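Local coordinates for probable membrane transporter protein MamO (Magnetospirillum magneticum, PDB 5HMA) that promotes magnetite biomineralization in magnetosomes through an inactive, trypsin-like domain that binds transition metals, and is required to activate the MamE protease, at residues Gln93-Gly105 with Leu113-Pro125. Sequence-based numbering, arbitrary orientation.
Sequences QTVVPGQQVFAFG and LVRQGLVQSADAP
From Gly-105 with Leu-113 down to Val-101 with Gly-117, strands 100-105 and 113-121 pair as the two arms of an antiparallel beta hairpin, their N-to-C directions 137° apart, and the ladder runs on through Val-119 N to Gln-99 O (3.0 Å) and Gly-98 N to Val-119 O (2.8 Å). Those last two bonds tie Val-119 to the type II turn Val-96 to Gln-99. With chi1 at 179°, Val-119 swings CG1 away from its own N and against Val-96 O and Pro-97 CA, while CG2 meets Val-101 CG1 at 3.6 Å and Val-95 CG2 at 3.7 Å. Phe-104 and Val-114 run side by side on the face they share with Phe-102 and Gln-116: Val-114 CG2 sits over the ring, 3.6 Å from its centroid, a CH-pi contact. An alanine in place of Phe-104 is likely to leave Val-114 CG2 without its aromatic platform and open a gap beside Val-5 and Val-153. One pair along the same face, Gln-116 CB rests against the Phe-102 ring, 3.5 Å from its CD2. Strand 151-153 pairs with the other edge of strand 100-105, and strand 131-139 with strand 113-121 through a classic beta bulge (Gln-120 and Ser-121 facing Arg-138), building the hairpin into the C-terminal barrel of the chymotrypsin fold.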
loop_
_atom_site.group_PDB
_atom_site.type_symbol
_atom_site.label_atom_id
_atom_site.label_comp_id
_atom_site.label_asym_id
_atom_site.label_seq_id
_atom_site.Cartn_x
_atom_site.Cartn_y
_atom_site.Cartn_z
ATOM N N GLN A 93 -13.837 3.631 1.086
ATOM C CA GLN A 93 -14.906 3.751 0.068
ATOM C C GLN A 93 -14.635 2.885 -1.154
ATOM O O GLN A 93 -13.481 2.576 -1.465
ATOM C CB GLN A 93 -15.079 5.201 -0.409
ATOM C CG GLN A 93 -15.165 6.257 0.672
ATOM C CD GLN A 93 -16.565 6.456 1.184
ATOM O OE1 GLN A 93 -17.526 5.919 0.622
ATOM N NE2 GLN A 93 -16.697 7.232 2.263
ATOM N N THR A 94 -15.701 2.520 -1.864
ATOM C CA THR A 94 -15.563 1.929 -3.196
ATOM C C THR A 94 -15.393 3.024 -4.265
ATOM O O THR A 94 -15.746 4.190 -4.043
ATOM C CB THR A 94 -16.770 1.058 -3.562
ATOM O OG1 THR A 94 -17.955 1.860 -3.547
ATOM C CG2 THR A 94 -16.922 -0.090 -2.576
ATOM N N VAL A 95 -14.819 2.649 -5.406
ATOM C CA VAL A 95 -14.741 3.544 -6.560
ATOM C C VAL A 95 -15.324 2.831 -7.767
ATOM O O VAL A 95 -15.426 1.604 -7.767
ATOM C CB VAL A 95 -13.307 3.996 -6.844
ATOM C CG1 VAL A 95 -12.794 4.902 -5.722
ATOM C CG2 VAL A 95 -12.389 2.781 -7.079
ATOM N N VAL A 96 -15.720 3.604 -8.781
ATOM C CA VAL A 96 -16.273 3.058 -10.020
ATOM C C VAL A 96 -15.369 3.407 -11.214
ATOM O O VAL A 96 -14.593 4.351 -11.141
ATOM C CB VAL A 96 -17.702 3.581 -10.262
ATOM C CG1 VAL A 96 -18.686 2.910 -9.319
ATOM C CG2 VAL A 96 -17.737 5.101 -10.131
ATOM N N PRO A 97 -15.469 2.646 -12.321
ATOM C CA PRO A 97 -14.757 3.043 -13.543
ATOM C C PRO A 97 -15.018 4.500 -13.949
ATOM O O PRO A 97 -16.168 4.917 -14.057
ATOM C CB PRO A 97 -15.326 2.090 -14.604
ATOM C CG PRO A 97 -15.728 0.885 -13.823
ATOM C CD PRO A 97 -16.263 1.421 -12.528
ATOM N N GLY A 98 -13.954 5.261 -14.170
ATOM C CA GLY A 98 -14.093 6.623 -14.653
ATOM C C GLY A 98 -13.805 7.614 -13.546
ATOM O O GLY A 98 -13.595 8.797 -13.791
ATOM N N GLN A 99 -13.786 7.115 -12.319
ATOM C CA GLN A 99 -13.585 7.965 -11.169
ATOM C C GLN A 99 -12.108 8.286 -11.022
ATOM O O GLN A 99 -11.247 7.426 -11.197
ATOM C CB GLN A 99 -14.132 7.291 -9.907
ATOM C CG GLN A 99 -13.785 7.999 -8.610
ATOM C CD GLN A 99 -14.659 7.550 -7.459
ATOM O OE1 GLN A 99 -15.441 6.603 -7.588
ATOM N NE2 GLN A 99 -14.532 8.226 -6.323
ATOM N N GLN A 100 -11.809 9.538 -10.718
ATOM C CA GLN A 100 -10.425 9.932 -10.502
ATOM C C GLN A 100 -9.903 9.358 -9.201
ATOM O O GLN A 100 -10.571 9.450 -8.164
ATOM C CB GLN A 100 -10.312 11.451 -10.490
ATOM C CG GLN A 100 -8.910 11.977 -10.599
ATOM C CD GLN A 100 -8.889 13.490 -10.613
ATOM O OE1 GLN A 100 -7.858 14.104 -10.873
ATOM N NE2 GLN A 100 -10.032 14.100 -10.324
ATOM N N VAL A 101 -8.714 8.766 -9.249
ATOM C CA VAL A 101 -8.065 8.257 -8.039
ATOM C C VAL A 101 -6.617 8.715 -7.989
ATOM O O VAL A 101 -6.084 9.250 -8.960
ATOM C CB VAL A 101 -8.150 6.722 -7.953
ATOM C CG1 VAL A 101 -9.589 6.302 -7.677
ATOM C CG2 VAL A 101 -7.659 6.087 -9.256
ATOM N N PHE A 102 -5.980 8.513 -6.843
ATOM C CA PHE A 102 -4.622 8.996 -6.628
ATOM C C PHE A 102 -3.829 7.892 -5.970
ATOM O O PHE A 102 -4.252 7.332 -4.955
ATOM C CB PHE A 102 -4.614 10.265 -5.765
ATOM C CG PHE A 102 -5.486 11.361 -6.309
ATOM C CD1 PHE A 102 -6.870 11.316 -6.137
ATOM C CD2 PHE A 102 -4.930 12.428 -7.008
ATOM C CE1 PHE A 102 -7.685 12.317 -6.659
ATOM C CE2 PHE A 102 -5.738 13.443 -7.515
ATOM C CZ PHE A 102 -7.118 13.381 -7.350
ATOM N N ALA A 103 -2.689 7.559 -6.562
ATOM C CA ALA A 103 -1.861 6.480 -6.043
ATOM C C ALA A 103 -0.618 7.074 -5.403
ATOM O O ALA A 103 0.144 7.788 -6.051
ATOM C CB ALA A 103 -1.499 5.514 -7.155
ATOM N N PHE A 104 -0.439 6.802 -4.116
ATOM C CA PHE A 104 0.672 7.376 -3.352
ATOM C C PHE A 104 1.714 6.299 -3.047
ATOM O O PHE A 104 1.365 5.132 -2.853
ATOM C CB PHE A 104 0.176 7.984 -2.026
ATOM C CG PHE A 104 -0.551 9.298 -2.169
ATOM C CD1 PHE A 104 -1.889 9.330 -2.550
ATOM C CD2 PHE A 104 0.088 10.496 -1.877
ATOM C CE1 PHE A 104 -2.570 10.546 -2.657
ATOM C CE2 PHE A 104 -0.587 11.710 -1.977
ATOM C CZ PHE A 104 -1.917 11.736 -2.372
ATOM N N GLY A 105 2.981 6.697 -2.965
ATOM C CA GLY A 105 4.044 5.786 -2.557
ATOM C C GLY A 105 5.234 6.554 -2.001
ATOM O O GLY A 105 5.177 7.781 -1.866
ATOM N N LEU A 113 5.738 9.844 -3.538
ATOM C CA LEU A 113 5.346 9.740 -4.938
ATOM C C LEU A 113 3.840 9.836 -5.013
ATOM O O LEU A 113 3.138 9.189 -4.239
ATOM C CB LEU A 113 5.791 8.410 -5.542
ATOM C CG LEU A 113 7.260 8.030 -5.458
ATOM C CD1 LEU A 113 7.440 6.553 -5.797
ATOM C CD2 LEU A 113 8.064 8.924 -6.393
ATOM N N VAL A 114 3.328 10.617 -5.947
ATOM C CA VAL A 114 1.889 10.627 -6.162
ATOM C C VAL A 114 1.604 10.720 -7.653
ATOM O O VAL A 114 2.297 11.425 -8.399
ATOM C CB VAL A 114 1.208 11.784 -5.387
ATOM C CG1 VAL A 114 1.709 13.130 -5.875
ATOM C CG2 VAL A 114 -0.303 11.707 -5.526
ATOM N N ARG A 115 0.593 9.981 -8.089
ATOM C CA ARG A 115 0.108 10.106 -9.453
ATOM C C ARG A 115 -1.410 9.966 -9.459
ATOM O O ARG A 115 -1.980 9.126 -8.761
ATOM C CB ARG A 115 0.757 9.059 -10.355
ATOM C CG ARG A 115 0.226 9.046 -11.759
ATOM C CD ARG A 115 1.102 9.862 -12.678
ATOM N NE ARG A 115 1.719 9.009 -13.690
ATOM C CZ ARG A 115 2.992 9.089 -14.060
ATOM N NH1 ARG A 115 3.796 9.991 -13.505
ATOM N NH2 ARG A 115 3.459 8.269 -14.992
ATOM N N GLN A 116 -2.069 10.806 -10.236
ATOM C CA GLN A 116 -3.506 10.688 -10.382
ATOM C C GLN A 116 -3.845 9.966 -11.674
ATOM O O GLN A 116 -3.072 9.971 -12.628
ATOM C CB GLN A 116 -4.171 12.057 -10.368
ATOM C CG GLN A 116 -3.831 12.889 -11.548
ATOM C CD GLN A 116 -4.926 13.869 -11.862
ATOM O OE1 GLN A 116 -5.773 13.612 -12.720
ATOM N NE2 GLN A 116 -4.932 14.997 -11.157
ATOM N N GLY A 117 -5.012 9.348 -11.692
ATOM C CA GLY A 117 -5.500 8.684 -12.878
ATOM C C GLY A 117 -6.965 8.342 -12.718
ATOM O O GLY A 117 -7.604 8.704 -11.727
ATOM N N LEU A 118 -7.494 7.653 -13.717
ATOM C CA LEU A 118 -8.857 7.153 -13.688
ATOM C C LEU A 118 -8.900 5.655 -13.385
ATOM O O LEU A 118 -8.002 4.900 -13.770
ATOM C CB LEU A 118 -9.544 7.434 -15.024
ATOM C CG LEU A 118 -9.641 8.909 -15.385
ATOM C CD1 LEU A 118 -10.413 9.099 -16.702
ATOM C CD2 LEU A 118 -10.297 9.663 -14.228
ATOM N N VAL A 119 -9.947 5.230 -12.691
ATOM C CA VAL A 119 -10.266 3.812 -12.597
ATOM C C VAL A 119 -10.679 3.320 -13.993
ATOM O O VAL A 119 -11.511 3.943 -14.656
ATOM C CB VAL A 119 -11.365 3.567 -11.565
ATOM C CG1 VAL A 119 -11.701 2.079 -11.489
ATOM C CG2 VAL A 119 -10.942 4.126 -10.217
ATOM N N GLN A 120 -10.091 2.224 -14.456
ATOM C CA GLN A 120 -10.325 1.798 -15.837
ATOM C C GLN A 120 -11.115 0.497 -15.898
ATOM O O GLN A 120 -11.679 0.150 -16.939
ATOM C CB GLN A 120 -8.997 1.648 -16.594
ATOM C CG GLN A 120 -8.185 2.940 -16.725
ATOM C CD GLN A 120 -8.748 3.923 -17.759
ATOM O OE1 GLN A 120 -9.826 3.719 -18.331
ATOM N NE2 GLN A 120 -8.009 5.000 -17.997
ATOM N N SER A 121 -11.153 -0.210 -14.776
ATOM C CA SER A 121 -11.920 -1.446 -14.654
ATOM C C SER A 121 -12.119 -1.701 -13.178
ATOM O O SER A 121 -11.279 -1.302 -12.371
ATOM C CB SER A 121 -11.198 -2.626 -15.313
ATOM O OG SER A 121 -11.745 -3.858 -14.881
ATOM N N ALA A 122 -13.219 -2.350 -12.812
ATOM C CA ALA A 122 -13.458 -2.634 -11.397
ATOM C C ALA A 122 -13.455 -4.137 -11.119
ATOM O O ALA A 122 -13.737 -4.572 -10.001
ATOM C CB ALA A 122 -14.764 -2.009 -10.939
ATOM N N ASP A 123 -13.110 -4.921 -12.137
ATOM C CA ASP A 123 -13.100 -6.373 -12.016
ATOM C C ASP A 123 -12.056 -6.968 -12.969
ATOM O O ASP A 123 -12.346 -7.301 -14.121
ATOM C CB ASP A 123 -14.492 -6.938 -12.303
ATOM C CG ASP A 123 -14.712 -8.300 -11.676
ATOM O OD1 ASP A 123 -13.726 -8.902 -11.208
ATOM O OD2 ASP A 123 -15.871 -8.773 -11.658
ATOM N N ALA A 124 -10.828 -7.075 -12.485
ATOM C CA ALA A 124 -9.746 -7.604 -13.302
ATOM C C ALA A 124 -8.947 -8.637 -12.521
ATOM O O ALA A 124 -8.728 -8.472 -11.315
ATOM C CB ALA A 124 -8.835 -6.475 -13.783
ATOM N N PRO A 125 -8.521 -9.710 -13.205
ATOM C CA PRO A 125 -7.642 -10.738 -12.630
ATOM C C PRO A 125 -6.161 -10.361 -12.686
ATOM O O PRO A 125 -5.762 -9.573 -13.545
ATOM C CB PRO A 125 -7.917 -11.961 -13.510
ATOM C CG PRO A 125 -8.256 -11.380 -14.834
ATOM C CD PRO A 125 -8.977 -10.072 -14.560
#